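Local coordinates for YerB protein (Bacillus subtilis, PDB 2PSB) that is a putative membrane lipoprotein of unknown function that interacts with PcrA, at residues A52-E57 with T293-V298; R66-F71 with E87-L92; M228-I233 with L286-G291. All coordinates share one frame; numbering follows the deposited sequence.

Interaction 1 of 3, residues A52-E57 with T293-V298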
loop_
_atom_site.group_PDB
_atom_site.type_symbol
_atom_site.label_atom_id
_atom_site.label_comp_id
_atom_site.label_asym_id
_atom_site.label_seq_id
_atom_site.Cartn_x
_atom_site.Cartn_y
_atom_site.Cartn_z
ATOM N N ALA A 52 -7.016 -5.979 -1.075
ATOM C CA ALA A 52 -6.168 -5.358 -0.048
ATOM C C ALA A 52 -6.933 -4.388 0.841
ATOM O O ALA A 52 -7.741 -3.589 0.358
ATOM C CB ALA A 52 -4.974 -4.631 -0.707
ATOM N N ASP A 53 -6.682 -4.448 2.145
ATOM C CA ASP A 53 -7.356 -3.546 3.067
ATOM C C ASP A 53 -6.722 -2.154 3.009
ATOM O O ASP A 53 -7.419 -1.138 3.054
ATOM C CB ASP A 53 -7.299 -4.096 4.492
ATOM C CG ASP A 53 -7.922 -5.482 4.615
ATOM O OD1 ASP A 53 -8.824 -5.807 3.831
ATOM O OD2 ASP A 53 -7.537 -6.240 5.521
ATOM N N ILE A 54 -5.398 -2.127 2.887
ATOM C CA ILE A 54 -4.629 -0.888 2.825
ATOM C C ILE A 54 -3.596 -0.986 1.729
ATOM O O ILE A 54 -2.909 -1.998 1.595
ATOM C CB ILE A 54 -3.845 -0.622 4.130
ATOM C CG1 ILE A 54 -4.784 -0.636 5.330
ATOM C CG2 ILE A 54 -3.106 0.718 4.032
ATOM C CD1 ILE A 54 -4.053 -0.833 6.639
ATOM N N VAL A 55 -3.487 0.072 0.940
ATOM C CA VAL A 55 -2.507 0.125 -0.122
ATOM C C VAL A 55 -1.755 1.440 0.044
ATOM O O VAL A 55 -2.372 2.498 0.191
ATOM C CB VAL A 55 -3.163 0.078 -1.512
ATOM C CG1 VAL A 55 -2.089 0.338 -2.586
ATOM C CG2 VAL A 55 -3.823 -1.302 -1.738
ATOM N N ILE A 56 -0.427 1.369 0.039
ATOM C CA ILE A 56 0.388 2.567 0.192
ATOM C C ILE A 56 1.257 2.803 -1.035
ATOM O O ILE A 56 1.998 1.929 -1.470
ATOM C CB ILE A 56 1.273 2.488 1.459
ATOM C CG1 ILE A 56 0.381 2.234 2.682
ATOM C CG2 ILE A 56 2.032 3.814 1.666
ATOM C CD1 ILE A 56 0.601 0.913 3.359
ATOM N N GLU A 57 1.137 3.995 -1.605
ATOM C CA GLU A 57 1.900 4.365 -2.782
ATOM C C GLU A 57 2.960 5.378 -2.388
ATOM O O GLU A 57 2.695 6.295 -1.614
ATOM C CB GLU A 57 0.959 4.950 -3.851
ATOM C CG GLU A 57 1.642 5.455 -5.123
ATOM C CD GLU A 57 0.642 5.952 -6.165
ATOM O OE1 GLU A 57 1.041 6.084 -7.340
ATOM O OE2 GLU A 57 -0.538 6.215 -5.815
ATOM N N THR A 293 -8.623 1.548 2.419
ATOM C CA THR A 293 -7.901 2.815 2.537
ATOM C C THR A 293 -6.678 2.860 1.636
ATOM O O THR A 293 -5.896 1.913 1.576
ATOM C CB THR A 293 -7.424 3.077 3.989
ATOM O OG1 THR A 293 -8.556 3.223 4.846
ATOM C CG2 THR A 293 -6.568 4.352 4.064
ATOM N N TRP A 294 -6.533 3.968 0.922
ATOM C CA TRP A 294 -5.385 4.180 0.052
ATOM C C TRP A 294 -4.585 5.356 0.581
ATOM O O TRP A 294 -5.110 6.462 0.733
ATOM C CB TRP A 294 -5.810 4.473 -1.372
ATOM C CG TRP A 294 -5.765 3.276 -2.256
ATOM C CD1 TRP A 294 -6.605 2.196 -2.215
ATOM C CD2 TRP A 294 -4.881 3.054 -3.362
ATOM N NE1 TRP A 294 -6.308 1.326 -3.233
ATOM C CE2 TRP A 294 -5.252 1.824 -3.951
ATOM C CE3 TRP A 294 -3.809 3.772 -3.912
ATOM C CZ2 TRP A 294 -4.596 1.295 -5.069
ATOM C CZ3 TRP A 294 -3.154 3.249 -5.020
ATOM C CH2 TRP A 294 -3.549 2.019 -5.588
ATOM N N ILE A 295 -3.314 5.102 0.865
ATOM C CA ILE A 295 -2.412 6.120 1.388
ATOM C C ILE A 295 -1.412 6.527 0.321
ATOM O O ILE A 295 -0.732 5.681 -0.279
ATOM C CB ILE A 295 -1.634 5.605 2.630
ATOM C CG1 ILE A 295 -2.622 5.160 3.711
ATOM C CG2 ILE A 295 -0.702 6.702 3.163
ATOM C CD1 ILE A 295 -2.002 4.849 5.023
ATOM N N ASN A 296 -1.341 7.832 0.080
ATOM C CA ASN A 296 -0.411 8.388 -0.890
ATOM C C ASN A 296 0.638 9.224 -0.204
ATOM O O ASN A 296 0.334 10.281 0.344
ATOM C CB ASN A 296 -1.140 9.272 -1.891
ATOM C CG ASN A 296 -1.588 8.516 -3.090
ATOM O OD1 ASN A 296 -0.804 8.266 -4.004
ATOM N ND2 ASN A 296 -2.846 8.127 -3.101
ATOM N N ILE A 297 1.875 8.753 -0.216
ATOM C CA ILE A 297 2.938 9.517 0.399
ATOM C C ILE A 297 3.544 10.436 -0.665
ATOM O O ILE A 297 3.882 10.002 -1.775
ATOM C CB ILE A 297 4.002 8.583 0.997
ATOM C CG1 ILE A 297 3.426 7.912 2.251
ATOM C CG2 ILE A 297 5.287 9.372 1.327
ATOM C CD1 ILE A 297 4.162 6.639 2.677
ATOM N N VAL A 298 3.652 11.713 -0.324
ATOM C CA VAL A 298 4.206 12.708 -1.240
ATOM C C VAL A 298 5.279 13.541 -0.550
ATOM O O VAL A 298 5.225 13.747 0.658
ATOM C CB VAL A 298 3.098 13.688 -1.739
ATOM C CG1 VAL A 298 1.924 12.905 -2.298
ATOM C CG2 VAL A 298 2.648 14.595 -0.598
#

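Interaction 2 of 3, residues R66-F71 with E87-L92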
loop_
_atom_site.group_PDB
_atom_site.type_symbol
_atom_site.label_atom_id
_atom_site.label_comp_id
_atom_site.label_asym_id
_atom_site.label_seq_id
_atom_site.Cartn_x
_atom_site.Cartn_y
_atom_site.Cartn_z
ATOM N N ARG A 66 5.551 3.048 -6.265
ATOM C CA ARG A 66 5.381 1.628 -6.014
ATOM C C ARG A 66 4.421 1.463 -4.852
ATOM O O ARG A 66 4.339 2.328 -3.983
ATOM C CB ARG A 66 6.741 0.996 -5.694
ATOM C CG ARG A 66 6.700 -0.494 -5.446
ATOM C CD ARG A 66 7.828 -1.171 -6.194
ATOM N NE ARG A 66 9.113 -0.583 -5.850
ATOM C CZ ARG A 66 10.163 -0.550 -6.668
ATOM N NH1 ARG A 66 11.300 0.003 -6.263
ATOM N NH2 ARG A 66 10.076 -1.045 -7.892
ATOM N N PHE A 67 3.723 0.336 -4.832
ATOM C CA PHE A 67 2.732 0.041 -3.802
ATOM C C PHE A 67 3.162 -0.991 -2.764
ATOM O O PHE A 67 4.024 -1.844 -3.012
ATOM C CB PHE A 67 1.462 -0.538 -4.437
ATOM C CG PHE A 67 0.859 0.305 -5.530
ATOM C CD1 PHE A 67 0.074 -0.295 -6.512
ATOM C CD2 PHE A 67 1.062 1.674 -5.580
ATOM C CE1 PHE A 67 -0.499 0.457 -7.537
ATOM C CE2 PHE A 67 0.500 2.440 -6.598
ATOM C CZ PHE A 67 -0.284 1.829 -7.582
ATOM N N LEU A 68 2.527 -0.897 -1.602
ATOM C CA LEU A 68 2.679 -1.873 -0.531
ATOM C C LEU A 68 1.200 -2.169 -0.310
ATOM O O LEU A 68 0.457 -1.304 0.143
ATOM C CB LEU A 68 3.280 -1.293 0.750
ATOM C CG LEU A 68 3.403 -2.372 1.846
ATOM C CD1 LEU A 68 4.445 -3.441 1.426
ATOM C CD2 LEU A 68 3.794 -1.744 3.161
ATOM N N ALA A 69 0.769 -3.363 -0.704
ATOM C CA ALA A 69 -0.619 -3.773 -0.543
ATOM C C ALA A 69 -0.705 -4.703 0.655
ATOM O O ALA A 69 -0.136 -5.800 0.659
ATOM C CB ALA A 69 -1.121 -4.474 -1.801
ATOM N N ILE A 70 -1.425 -4.247 1.677
ATOM C CA ILE A 70 -1.571 -5.005 2.904
ATOM C C ILE A 70 -2.909 -5.724 2.947
ATOM O O ILE A 70 -3.972 -5.093 2.956
ATOM C CB ILE A 70 -1.422 -4.062 4.123
ATOM C CG1 ILE A 70 -0.085 -3.316 4.014
ATOM C CG2 ILE A 70 -1.542 -4.841 5.434
ATOM C CD1 ILE A 70 0.238 -2.468 5.220
ATOM N N PHE A 71 -2.830 -7.056 2.954
ATOM C CA PHE A 71 -3.995 -7.937 2.995
ATOM C C PHE A 71 -4.144 -8.540 4.385
ATOM O O PHE A 71 -3.152 -8.879 5.036
ATOM C CB PHE A 71 -3.851 -9.091 1.999
ATOM C CG PHE A 71 -3.519 -8.666 0.602
ATOM C CD1 PHE A 71 -2.212 -8.341 0.252
ATOM C CD2 PHE A 71 -4.511 -8.599 -0.368
ATOM C CE1 PHE A 71 -1.901 -7.968 -1.041
ATOM C CE2 PHE A 71 -4.214 -8.230 -1.664
ATOM C CZ PHE A 71 -2.911 -7.910 -2.006
ATOM N N GLU A 87 13.448 0.539 2.179
ATOM C CA GLU A 87 13.394 0.698 3.621
ATOM C C GLU A 87 12.033 1.153 4.114
ATOM O O GLU A 87 11.437 0.492 4.965
ATOM C CB GLU A 87 14.462 1.683 4.108
ATOM C CG GLU A 87 15.851 1.088 4.185
ATOM C CD GLU A 87 16.772 1.590 3.095
ATOM O OE1 GLU A 87 16.364 1.580 1.911
ATOM O OE2 GLU A 87 17.913 1.979 3.427
ATOM N N TYR A 88 11.541 2.273 3.587
ATOM C CA TYR A 88 10.246 2.781 4.011
ATOM C C TYR A 88 9.126 1.745 3.898
ATOM O O TYR A 88 8.172 1.791 4.666
ATOM C CB TYR A 88 9.864 4.075 3.266
ATOM C CG TYR A 88 10.301 4.168 1.824
ATOM C CD1 TYR A 88 11.577 4.641 1.490
ATOM C CD2 TYR A 88 9.436 3.828 0.793
ATOM C CE1 TYR A 88 11.968 4.779 0.164
ATOM C CE2 TYR A 88 9.820 3.959 -0.540
ATOM C CZ TYR A 88 11.088 4.440 -0.845
ATOM O OH TYR A 88 11.479 4.603 -2.158
ATOM N N PHE A 89 9.234 0.813 2.957
ATOM C CA PHE A 89 8.206 -0.220 2.834
ATOM C C PHE A 89 8.331 -1.262 3.953
ATOM O O PHE A 89 7.332 -1.768 4.467
ATOM C CB PHE A 89 8.277 -0.900 1.458
ATOM C CG PHE A 89 7.718 -0.059 0.344
ATOM C CD1 PHE A 89 6.434 0.474 0.440
ATOM C CD2 PHE A 89 8.469 0.205 -0.802
ATOM C CE1 PHE A 89 5.901 1.260 -0.586
ATOM C CE2 PHE A 89 7.953 0.984 -1.832
ATOM C CZ PHE A 89 6.660 1.514 -1.723
ATOM N N VAL A 90 9.558 -1.583 4.337
ATOM C CA VAL A 90 9.766 -2.544 5.414
ATOM C C VAL A 90 9.145 -1.950 6.669
ATOM O O VAL A 90 8.421 -2.620 7.403
ATOM C CB VAL A 90 11.268 -2.798 5.672
ATOM C CG1 VAL A 90 11.438 -3.692 6.891
ATOM C CG2 VAL A 90 11.906 -3.439 4.457
ATOM N N THR A 91 9.416 -0.670 6.887
ATOM C CA THR A 91 8.906 0.059 8.043
ATOM C C THR A 91 7.371 0.097 8.063
ATOM O O THR A 91 6.748 -0.056 9.111
ATOM C CB THR A 91 9.448 1.507 8.036
ATOM O OG1 THR A 91 10.881 1.474 7.991
ATOM C CG2 THR A 91 9.000 2.264 9.271
ATOM N N LEU A 92 6.777 0.310 6.895
ATOM C CA LEU A 92 5.329 0.378 6.772
ATOM C C LEU A 92 4.709 -0.993 7.016
ATOM O O LEU A 92 3.702 -1.113 7.706
ATOM C CB LEU A 92 4.952 0.895 5.378
ATOM C CG LEU A 92 5.370 2.343 5.085
ATOM C CD1 LEU A 92 5.177 2.654 3.605
ATOM C CD2 LEU A 92 4.557 3.281 5.953
#

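Interaction 3 of 3, residues M228-I233 with L286-G291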
loop_
_atom_site.group_PDB
_atom_site.type_symbol
_atom_site.label_atom_id
_atom_site.label_comp_id
_atom_site.label_asym_id
_atom_site.label_seq_id
_atom_site.Cartn_x
_atom_site.Cartn_y
_atom_site.Cartn_z
HETATM N N MSE A 228 -12.107 2.266 -2.717
HETATM C CA MSE A 228 -11.678 2.455 -1.344
HETATM C C MSE A 228 -12.557 3.525 -0.692
HETATM O O MSE A 228 -13.276 4.255 -1.385
HETATM C CB MSE A 228 -10.187 2.821 -1.288
HETATM C CG MSE A 228 -9.783 4.169 -1.870
HETATM SE SE MSE A 228 -9.425 4.302 -3.788
HETATM C CE MSE A 228 -9.020 2.464 -4.249
ATOM N N GLN A 229 -12.531 3.591 0.633
ATOM C CA GLN A 229 -13.357 4.548 1.354
ATOM C C GLN A 229 -12.589 5.661 2.050
ATOM O O GLN A 229 -13.193 6.512 2.688
ATOM C CB GLN A 229 -14.238 3.811 2.367
ATOM C CG GLN A 229 -15.436 3.092 1.750
ATOM C CD GLN A 229 -15.061 1.831 0.985
ATOM O OE1 GLN A 229 -15.848 1.330 0.173
ATOM N NE2 GLN A 229 -13.867 1.311 1.235
ATOM N N ASN A 230 -11.263 5.645 1.928
ATOM C CA ASN A 230 -10.415 6.673 2.534
ATOM C C ASN A 230 -9.190 6.973 1.672
ATOM O O ASN A 230 -8.526 6.055 1.185
ATOM C CB ASN A 230 -9.907 6.255 3.934
ATOM C CG ASN A 230 -11.001 5.674 4.824
ATOM O OD1 ASN A 230 -11.404 4.528 4.660
ATOM N ND2 ASN A 230 -11.478 6.467 5.771
ATOM N N ILE A 231 -8.904 8.256 1.468
ATOM C CA ILE A 231 -7.726 8.658 0.721
ATOM C C ILE A 231 -6.931 9.481 1.739
ATOM O O ILE A 231 -7.387 10.533 2.220
ATOM C CB ILE A 231 -8.024 9.558 -0.506
ATOM C CG1 ILE A 231 -9.204 9.022 -1.333
ATOM C CG2 ILE A 231 -6.763 9.646 -1.361
ATOM C CD1 ILE A 231 -9.033 7.624 -1.901
ATOM N N PHE A 232 -5.740 8.994 2.058
ATOM C CA PHE A 232 -4.884 9.620 3.037
ATOM C C PHE A 232 -3.574 10.067 2.393
ATOM O O PHE A 232 -2.689 9.243 2.128
ATOM C CB PHE A 232 -4.626 8.612 4.157
ATOM C CG PHE A 232 -3.875 9.171 5.328
ATOM C CD1 PHE A 232 -3.801 10.547 5.547
ATOM C CD2 PHE A 232 -3.278 8.313 6.249
ATOM C CE1 PHE A 232 -3.144 11.050 6.659
ATOM C CE2 PHE A 232 -2.619 8.812 7.367
ATOM C CZ PHE A 232 -2.554 10.187 7.571
ATOM N N ILE A 233 -3.459 11.369 2.142
ATOM C CA ILE A 233 -2.266 11.925 1.517
ATOM C C ILE A 233 -1.326 12.364 2.620
ATOM O O ILE A 233 -1.669 13.215 3.430
ATOM C CB ILE A 233 -2.640 13.123 0.588
ATOM C CG1 ILE A 233 -3.632 12.634 -0.472
ATOM C CG2 ILE A 233 -1.382 13.716 -0.076
ATOM C CD1 ILE A 233 -4.219 13.719 -1.341
ATOM N N LEU A 286 -7.716 11.105 13.948
ATOM C CA LEU A 286 -8.873 11.193 13.077
ATOM C C LEU A 286 -9.182 9.738 12.718
ATOM O O LEU A 286 -8.280 8.980 12.383
ATOM C CB LEU A 286 -8.529 11.985 11.819
ATOM C CG LEU A 286 -8.450 13.494 12.045
ATOM C CD1 LEU A 286 -7.799 14.167 10.850
ATOM C CD2 LEU A 286 -9.854 14.035 12.288
ATOM N N PRO A 287 -10.454 9.318 12.820
ATOM C CA PRO A 287 -10.767 7.926 12.475
ATOM C C PRO A 287 -10.964 7.724 10.963
ATOM O O PRO A 287 -11.087 8.690 10.211
ATOM C CB PRO A 287 -12.050 7.670 13.258
ATOM C CG PRO A 287 -12.745 8.978 13.153
ATOM C CD PRO A 287 -11.625 9.983 13.424
ATOM N N PHE A 288 -10.985 6.465 10.534
ATOM C CA PHE A 288 -11.209 6.124 9.126
ATOM C C PHE A 288 -12.621 5.575 9.001
ATOM O O PHE A 288 -13.192 5.066 9.977
ATOM C CB PHE A 288 -10.267 5.016 8.625
ATOM C CG PHE A 288 -8.834 5.431 8.459
ATOM C CD1 PHE A 288 -8.495 6.678 7.935
ATOM C CD2 PHE A 288 -7.811 4.547 8.789
ATOM C CE1 PHE A 288 -7.146 7.033 7.743
ATOM C CE2 PHE A 288 -6.465 4.891 8.599
ATOM C CZ PHE A 288 -6.133 6.133 8.076
ATOM N N VAL A 289 -13.169 5.675 7.793
ATOM C CA VAL A 289 -14.493 5.150 7.469
ATOM C C VAL A 289 -14.297 3.654 7.222
ATOM O O VAL A 289 -13.367 3.259 6.530
ATOM C CB VAL A 289 -15.036 5.772 6.148
ATOM C CG1 VAL A 289 -16.199 4.942 5.619
ATOM C CG2 VAL A 289 -15.463 7.224 6.373
ATOM N N PRO A 290 -15.176 2.801 7.765
ATOM C CA PRO A 290 -14.982 1.364 7.517
ATOM C C PRO A 290 -14.801 1.046 6.021
ATOM O O PRO A 290 -15.543 1.545 5.178
ATOM C CB PRO A 290 -16.253 0.740 8.090
ATOM C CG PRO A 290 -16.633 1.678 9.192
ATOM C CD PRO A 290 -16.372 3.047 8.592
ATOM N N GLY A 291 -13.801 0.231 5.692
ATOM C CA GLY A 291 -13.569 -0.119 4.299
ATOM C C GLY A 291 -12.110 -0.049 3.884
ATOM O O GLY A 291 -11.214 -0.062 4.725
#

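Interaction 1 of 3, residues A52-E57 with T293-V298
The indole of Trp294 receives Val55 on one face and a carboxylate oxygen at its edge. Val55 CG1 stands over the six-membered ring in a CH-pi contact, 3.6 Å from its centroid and only 9° from the ring normal, while CG2 sits nearer the pyrrole end, 3.9 Å from Trp294 NE1. This placement follows from the valine's rotation: CG1 is anti to the backbone N (chi1 172°), which sends it forward along the strand. At the rim, near the ring plane, Glu57 OE2 lies 4.0 Å from Trp294 CZ3, and Phe67 meets the indole edge-to-face. With an alanine here the indole is gone, which would probably leave a gap beside Val55 and Phe67 without its edge-to-face partner. The extended Glu57 side chain carries its charge past the indole into a buried setting, where Arg210 forms a salt bridge with it and Thr65 a hydrogen bond, so the carboxylate is probably kept ionised. The opposite face is mainly aliphatic, with Thr293 at its start: Ile56 CG1 lies alongside Ile295 CB at 3.9 Å, and Ile56 CG2 reaches Ile297 CD1 at 3.7 Å. Beneath these side chains the backbones are joined by five nearly straight hydrogen bonds, from Thr293 N to Asp53 O at one end to Ile297 N to Glu57 O (2.9 Å) at the other. On the other flank, against strand 65-71, Asp53 and Ile54 both face Ile70, a classic beta bulge. The whole is a textbook parallel beta ladder, with Val55, Glu57, Trp294 and Asn296 on one face and Ile54, Ile56, Thr293 and Ile295 on the other, and it stitches a strand of the N-terminal DUF3048 range to one of the C-terminal range.

Interaction 2 of 3, residues R66-F71 with E87-L92
Leu68 presses its CB against the ring of Phe89, 3.6 Å from CD1, at a slant that is neither flat on the face nor end-on. Because its CG is anti to the backbone N (chi1 180°), the branched end swings on past the ring towards the next turn of the helix, and CD2 comes to 3.6 Å from Leu92 CB. One leucine thus bridges two side chains a single helical turn apart. The phenyl ring of Phe89 points back along the strand to Arg66. Its CZ comes edge-on to the peptide carbonyl, 3.3 Å from Arg66 O, and CE2 lies 4.0 Å from Arg66 CB. Here the arginine contributes the aliphatic base of its chain; the guanidinium is turned 62° from the phenyl plane, so the two do not stack. Tyr88 CD2 stands 4.0 Å above the centre of one Phe89 face, so a neighbour in the helix lies over that face. Leu92 also touches Ile56 of strand 54-59, so the helix spans two neighbouring strands. The helix runs alongside strand 66-71 in nearly the same direction, the segment axes 15° apart and 9.7 Å at closest approach, which is a familiar spacing for a helix layered on a sheet. The junction is apolar at its centre: carbon meets carbon, and the backbone oxygen of Arg66 faces an aromatic edge, whose C-H groups carry a slight positive charge. Cohesion therefore probably comes from burial and close fit between hydrocarbon surfaces, with the edge contact adding at most a modest electrostatic term.

Interaction 3 of 3, residues M228-I233 with L286-G291
Phe288 can be followed outward from its CB, which rests against the side-chain amide of Asn230, 3.9 Å from Asn230 CG. The ring then passes beside the same amide, CD1 lying 4.1 Å from Asn230 CG, and at the tip CZ meets Phe232 CD2 at 4.0 Å. Phe232 CD2, the atom that this phenylalanine turns to the meeting, is near the plane of the Phe288 ring, at its edge, and the two side chains cross at about a right angle. Both rings also touch Pro279 of strand 276-281, while Phe288 packs on Leu259, so the pair also packs on strands 255-261 and 276-281. Asn230 projects into the backbone of the loop, its CG 3.7 Å from Val289 N, and thereby sets a polar group beside the peptide between Phe288 and Val289. Gln229 handles the end of the loop through its hydrocarbon part: CB touches Val289 CG1 at 4.0 Å and CG approaches Pro290 O at 3.8 Å. The chain turns there through Gly291, whose phi of 135° and psi of -162° would jam any CB against the carbonyl oxygen of Pro290; the same CB would also run into the Gln229 side chain. Just beyond the glycine, backbone hydrogen bonds link Lys292 to Gln229 and Trp294 to Asn230. The arrangement is that of a connecting loop folded over the start of a strand: after a series of antiparallel strands, the chain crosses the Asn230-Phe232 face of strand 230-240 and then enters strand 293-298 as its parallel neighbour.

In the fold
Strand 293-298 ties interactions 1 and 3 together: it pairs in parallel with strand 54-59 on one flank and strand 230-240 on the other. The centres of those interactions are about 10 Å apart. Interaction 2 lies about 9 Å from interaction 1, centre to centre, joined through the antiparallel pairing of strands 54-59 and 65-71, with helix 87-94 laid on them. Interactions 2 and 3 do not touch; their centres are about 17 Å apart. Along the chain they follow in series, both enclosed in the long loop that interaction 1 closes. A late strand thus returns to unite the N- and C-terminal DUF3048 ranges through the adjoining strands 54-59, 293-298 and 230-240.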